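PDB 2DBS: hypothetical protein TTHC002 from Thermus thermophilus, which is of unknown function, belongs to the uncharacterised DUF5647 family and is found here as a two-chain assembly. Local coordinates for residues 6-11 and 36-41; 26-31 and 62-67. All coordinates share one frame; numbering follows the deposited sequence.

Contact 1: 6-11 and 36-41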
loop_
_atom_site.group_PDB
_atom_site.type_symbol
_atom_site.label_atom_id
_atom_site.label_comp_id
_atom_site.label_asym_id
_atom_site.label_seq_id
_atom_site.Cartn_x
_atom_site.Cartn_y
_atom_site.Cartn_z
ATOM N N GLU B 6 9.406 12.434 -9.957
ATOM C CA GLU B 6 10.241 12.003 -11.077
ATOM C C GLU B 6 11.211 11.163 -10.293
ATOM O O GLU B 6 11.928 10.315 -10.812
ATOM C CB GLU B 6 11.026 13.178 -11.633
ATOM C CG GLU B 6 11.959 13.820 -10.607
ATOM C CD GLU B 6 13.269 14.297 -11.208
ATOM O OE1 GLU B 6 13.230 15.125 -12.152
ATOM O OE2 GLU B 6 14.336 13.837 -10.738
ATOM N N ARG B 7 11.208 11.497 -9.007
ATOM C CA ARG B 7 12.000 10.914 -7.934
ATOM C C ARG B 7 11.830 9.400 -7.831
ATOM O O ARG B 7 12.761 8.688 -7.464
ATOM C CB ARG B 7 11.575 11.596 -6.620
ATOM C CG ARG B 7 12.182 11.028 -5.381
ATOM C CD ARG B 7 11.672 11.743 -4.147
ATOM N NE ARG B 7 12.196 11.089 -2.950
ATOM C CZ ARG B 7 13.433 11.247 -2.480
ATOM N NH1 ARG B 7 14.279 12.057 -3.100
ATOM N NH2 ARG B 7 13.839 10.567 -1.408
ATOM N N LEU B 8 10.635 8.917 -8.146
ATOM C CA LEU B 8 10.359 7.493 -8.088
ATOM C C LEU B 8 11.421 6.699 -8.860
ATOM O O LEU B 8 11.668 5.535 -8.562
ATOM C CB LEU B 8 8.953 7.221 -8.641
ATOM C CG LEU B 8 7.798 7.957 -7.930
ATOM C CD1 LEU B 8 6.476 7.622 -8.611
ATOM C CD2 LEU B 8 7.737 7.569 -6.455
ATOM N N ALA B 9 12.055 7.335 -9.845
ATOM C CA ALA B 9 13.101 6.689 -10.646
ATOM C C ALA B 9 14.246 6.335 -9.717
ATOM O O ALA B 9 14.773 5.232 -9.749
ATOM C CB ALA B 9 13.589 7.633 -11.736
ATOM N N GLU B 10 14.622 7.299 -8.891
ATOM C CA GLU B 10 15.672 7.121 -7.905
ATOM C C GLU B 10 15.238 6.050 -6.887
ATOM O O GLU B 10 15.954 5.069 -6.647
ATOM C CB GLU B 10 15.926 8.449 -7.186
ATOM C CG GLU B 10 16.949 8.364 -6.081
ATOM C CD GLU B 10 17.084 9.661 -5.345
ATOM O OE1 GLU B 10 17.899 9.719 -4.398
ATOM O OE2 GLU B 10 16.373 10.621 -5.717
ATOM N N LEU B 11 14.063 6.240 -6.292
ATOM C CA LEU B 11 13.566 5.291 -5.308
ATOM C C LEU B 11 13.440 3.876 -5.863
ATOM O O LEU B 11 13.549 2.893 -5.124
ATOM C CB LEU B 11 12.212 5.750 -4.754
ATOM C CG LEU B 11 12.200 6.901 -3.743
ATOM C CD1 LEU B 11 10.773 7.113 -3.250
ATOM C CD2 LEU B 11 13.117 6.583 -2.574
ATOM N N LEU B 36 5.413 2.326 -6.364
ATOM C CA LEU B 36 6.254 2.844 -5.290
ATOM C C LEU B 36 5.528 3.917 -4.500
ATOM O O LEU B 36 5.257 4.973 -5.026
ATOM C CB LEU B 36 7.528 3.474 -5.859
ATOM C CG LEU B 36 8.858 2.743 -6.029
ATOM C CD1 LEU B 36 9.949 3.606 -5.399
ATOM C CD2 LEU B 36 8.824 1.374 -5.383
ATOM N N LEU B 37 5.235 3.673 -3.230
ATOM C CA LEU B 37 4.543 4.685 -2.438
ATOM C C LEU B 37 5.324 5.253 -1.259
ATOM O O LEU B 37 5.352 4.671 -0.175
ATOM C CB LEU B 37 3.205 4.158 -1.918
ATOM C CG LEU B 37 2.164 3.777 -2.953
ATOM C CD1 LEU B 37 0.895 3.403 -2.232
ATOM C CD2 LEU B 37 1.920 4.910 -3.914
ATOM N N PRO B 38 5.980 6.402 -1.461
ATOM C CA PRO B 38 6.740 7.011 -0.360
ATOM C C PRO B 38 5.730 7.546 0.673
ATOM O O PRO B 38 5.193 8.660 0.502
ATOM C CB PRO B 38 7.492 8.147 -1.054
ATOM C CG PRO B 38 7.629 7.657 -2.460
ATOM C CD PRO B 38 6.290 7.057 -2.741
ATOM N N LEU B 39 5.455 6.766 1.728
ATOM C CA LEU B 39 4.488 7.180 2.753
ATOM C C LEU B 39 4.763 8.511 3.436
ATOM O O LEU B 39 3.857 9.083 4.024
ATOM C CB LEU B 39 4.327 6.103 3.815
ATOM C CG LEU B 39 3.645 4.822 3.333
ATOM C CD1 LEU B 39 3.326 3.966 4.542
ATOM C CD2 LEU B 39 2.366 5.146 2.544
ATOM N N ASP B 40 5.997 9.008 3.378
ATOM C CA ASP B 40 6.280 10.292 3.990
ATOM C C ASP B 40 6.626 11.386 2.981
ATOM O O ASP B 40 7.163 12.431 3.348
ATOM C CB ASP B 40 7.375 10.188 5.061
ATOM C CG ASP B 40 8.722 9.747 4.518
ATOM O OD1 ASP B 40 9.035 10.015 3.343
ATOM O OD2 ASP B 40 9.488 9.146 5.304
ATOM N N GLU B 41 6.304 11.151 1.710
ATOM C CA GLU B 41 6.536 12.126 0.638
ATOM C C GLU B 41 5.242 12.214 -0.168
ATOM O O GLU B 41 5.134 11.657 -1.257
ATOM C CB GLU B 41 7.725 11.686 -0.220
ATOM C CG GLU B 41 8.976 11.635 0.656
ATOM C CD GLU B 41 10.289 11.496 -0.083
ATOM O OE1 GLU B 41 10.549 12.308 -1.004
ATOM O OE2 GLU B 41 11.063 10.578 0.293
#
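Leu-8 and Leu-36 bring the two backbones nearest, their CA atoms 6.8 Å apart, where the first turn of helix 8-20 faces the end of strand 33-38. CD2 of Leu-8 reaches across to Pro-38 CG at 4.0 Å and to Leu-36 CB at 4.1 Å. The Leu-8 and Pro-38 side chains cross at about a right angle. Leu-11 comes at the same proline ring, its CD1 tightly placed 3.3 Å from Pro-38 CG. This is helix-on-sheet packing at an outermost strand of the sheet within this chain; Val-44, Ala-48 and Trp-51 of helix 42-53 also touch Leu-8. Chain 38-41 then makes a type I turn, with Glu-41 at the N-cap position of that helix. A salt bridge joins Arg-7 NE to Glu-41 OE1 at 2.8 Å. OE1 lies over one face of the guanidinium, whose plane is 44° from the carboxylate. Arg-7 NH2 adds a weak hydrogen bond to Glu-41 OE2, 3.3 Å long and bent to 126°. The extended Arg-7 chain, CG anti to N (chi1 174°), spans to Glu-41. Glu-10 OE2 forms a long ion pair with Arg-7 NH1, well out of the guanidinium plane, where no N-H points. A methionine in place of Arg-7 would probably leave both carboxylates without their shared cation.

Contact 2: 26-31 and 62-67; sequences RELPPT and PSVYAL
Leu-28 and Val-64 make the tightest apolar contact between segment 26-31 and the start of strand 63-69. Leu-28 CD2 meets both valine methyls, 3.4 Å from Val-64 CG1 and 3.5 Å from Val-64 CG2. The two side chains cross at about a right angle. CG1 of Val-64 is anti to the backbone N (chi1 171°), which leaves CG2 beside that N. Val-64 CG2 also meets Pro-29 CD, 3.9 Å away. One valine thus serves two neighbouring loop residues. The proline rings meet more loosely, Pro-29 CB lying 4.5 Å from Pro-62 CG.

A second kind of contact sets a carbonyl against a ring. Thr-31 O lies 3.5 Å from Pro-62 CD and 3.6 Å from Pro-62 CG, which is van der Waals contact. The threonine hydroxyl is engaged elsewhere, as OG1 hydrogen-bonds to Gly-60 O just before the strand.

Leu-28 also touches Leu-19 of helix 8-20, and Val-64 touches Tyr-32 and Leu-34. Backbone bonds tie Val-64 to Arg-33 and Val-35. Strands 33-38 and 63-69, parallel neighbours joined through helix 42-53, form a beta-alpha-beta crossover, and the connection from helix 8-20 packs on its second strand just before entering its first.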
loop_
_atom_site.group_PDB
_atom_site.type_symbol
_atom_site.label_atom_id
_atom_site.label_comp_id
_atom_site.label_asym_id
_atom_site.label_seq_id
_atom_site.Cartn_x
_atom_site.Cartn_y
_atom_site.Cartn_z
ATOM N N ARG B 26 13.225 -13.132 -4.987
ATOM C CA ARG B 26 12.561 -14.408 -4.824
ATOM C C ARG B 26 11.064 -14.320 -4.584
ATOM O O ARG B 26 10.313 -15.091 -5.150
ATOM C CB ARG B 26 13.216 -15.213 -3.698
ATOM C CG ARG B 26 13.312 -14.498 -2.361
ATOM C CD ARG B 26 13.816 -15.450 -1.296
ATOM N NE ARG B 26 14.041 -14.790 -0.015
ATOM C CZ ARG B 26 13.083 -14.381 0.814
ATOM N NH1 ARG B 26 11.806 -14.558 0.505
ATOM N NH2 ARG B 26 13.408 -13.807 1.967
ATOM N N GLU B 27 10.612 -13.381 -3.770
ATOM C CA GLU B 27 9.182 -13.299 -3.495
ATOM C C GLU B 27 8.339 -12.459 -4.466
ATOM O O GLU B 27 7.111 -12.391 -4.344
ATOM C CB GLU B 27 8.970 -12.848 -2.045
ATOM C CG GLU B 27 9.233 -13.975 -1.046
ATOM C CD GLU B 27 9.022 -13.558 0.396
ATOM O OE1 GLU B 27 9.853 -12.781 0.929
ATOM O OE2 GLU B 27 8.021 -14.010 0.997
ATOM N N LEU B 28 9.000 -11.846 -5.443
ATOM C CA LEU B 28 8.313 -11.040 -6.442
ATOM C C LEU B 28 7.870 -11.930 -7.585
ATOM O O LEU B 28 8.515 -12.934 -7.873
ATOM C CB LEU B 28 9.253 -9.973 -7.014
ATOM C CG LEU B 28 9.290 -8.583 -6.385
ATOM C CD1 LEU B 28 10.300 -7.723 -7.114
ATOM C CD2 LEU B 28 7.910 -7.962 -6.463
ATOM N N PRO B 29 6.761 -11.568 -8.257
ATOM C CA PRO B 29 6.217 -12.328 -9.400
ATOM C C PRO B 29 7.117 -12.139 -10.646
ATOM O O PRO B 29 7.810 -11.120 -10.767
ATOM C CB PRO B 29 4.829 -11.714 -9.607
ATOM C CG PRO B 29 4.516 -11.054 -8.282
ATOM C CD PRO B 29 5.839 -10.492 -7.857
ATOM N N PRO B 30 7.093 -13.099 -11.598
ATOM C CA PRO B 30 7.934 -12.963 -12.797
ATOM C C PRO B 30 7.584 -11.667 -13.504
ATOM O O PRO B 30 8.460 -10.900 -13.889
ATOM C CB PRO B 30 7.544 -14.172 -13.628
ATOM C CG PRO B 30 6.070 -14.259 -13.371
ATOM C CD PRO B 30 6.011 -14.075 -11.846
ATOM N N THR B 31 6.284 -11.440 -13.667
ATOM C CA THR B 31 5.777 -10.240 -14.315
ATOM C C THR B 31 4.910 -9.484 -13.304
ATOM O O THR B 31 4.078 -10.087 -12.631
ATOM C CB THR B 31 4.936 -10.604 -15.581
ATOM O OG1 THR B 31 3.829 -11.426 -15.205
ATOM C CG2 THR B 31 5.772 -11.374 -16.576
ATOM N N PRO B 62 0.350 -8.276 -12.282
ATOM C CA PRO B 62 -0.190 -7.908 -10.970
ATOM C C PRO B 62 0.613 -6.805 -10.314
ATOM O O PRO B 62 1.782 -6.601 -10.641
ATOM C CB PRO B 62 -0.136 -9.217 -10.189
ATOM C CG PRO B 62 0.903 -10.019 -10.904
ATOM C CD PRO B 62 0.621 -9.720 -12.338
ATOM N N SER B 63 -0.025 -6.096 -9.388
ATOM C CA SER B 63 0.620 -4.988 -8.690
ATOM C C SER B 63 1.498 -5.406 -7.510
ATOM O O SER B 63 1.224 -6.381 -6.793
ATOM C CB SER B 63 -0.432 -3.984 -8.191
ATOM O OG SER B 63 -1.275 -3.534 -9.240
ATOM N N VAL B 64 2.571 -4.648 -7.340
ATOM C CA VAL B 64 3.504 -4.848 -6.255
ATOM C C VAL B 64 3.670 -3.471 -5.631
ATOM O O VAL B 64 4.109 -2.541 -6.292
ATOM C CB VAL B 64 4.871 -5.372 -6.759
ATOM C CG1 VAL B 64 5.899 -5.364 -5.608
ATOM C CG2 VAL B 64 4.704 -6.789 -7.340
ATOM N N TYR B 65 3.277 -3.344 -4.367
ATOM C CA TYR B 65 3.390 -2.087 -3.659
ATOM C C TYR B 65 4.639 -2.086 -2.812
ATOM O O TYR B 65 4.841 -2.996 -2.035
ATOM C CB TYR B 65 2.172 -1.878 -2.752
ATOM C CG TYR B 65 1.011 -1.234 -3.458
ATOM C CD1 TYR B 65 0.199 -1.971 -4.316
ATOM C CD2 TYR B 65 0.791 0.143 -3.350
ATOM C CE1 TYR B 65 -0.800 -1.348 -5.064
ATOM C CE2 TYR B 65 -0.192 0.769 -4.084
ATOM C CZ TYR B 65 -0.980 0.025 -4.941
ATOM O OH TYR B 65 -1.929 0.653 -5.699
ATOM N N ALA B 66 5.464 -1.057 -2.958
ATOM C CA ALA B 66 6.680 -0.930 -2.189
ATOM C C ALA B 66 6.503 0.292 -1.317
ATOM O O ALA B 66 6.581 1.416 -1.802
ATOM C CB ALA B 66 7.851 -0.747 -3.116
ATOM N N LEU B 67 6.241 0.073 -0.030
ATOM C CA LEU B 67 6.044 1.175 0.921
ATOM C C LEU B 67 7.388 1.705 1.396
ATOM O O LEU B 67 8.171 0.980 1.997
ATOM C CB LEU B 67 5.207 0.725 2.117
ATOM C CG LEU B 67 3.776 0.262 1.816
ATOM C CD1 LEU B 67 3.115 -0.283 3.080
ATOM C CD2 LEU B 67 2.971 1.420 1.255
#

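In the fold
Contacts 1 and 2 lie about 16 Å apart, centre to centre, on opposite sides of the chain's centre. They meet through the sheet, because strands 33-38 and 63-69 are parallel neighbours in it. Leu-37 N is probably hydrogen-bonded to Ala-66 O at 3.0 Å. Side chains join them too: Leu-37 CD1 is 3.4 Å from Tyr-65 CE2, and Leu-39 CD2 is 4.0 Å from Leu-67 CD2. The segments alternate along the chain. Contact 1 ties the start of helix 8-20 to the sheet, and contact 2 ties the loop after it. Leu-39, Tyr-65 and Leu-67 also pack against the second subunit.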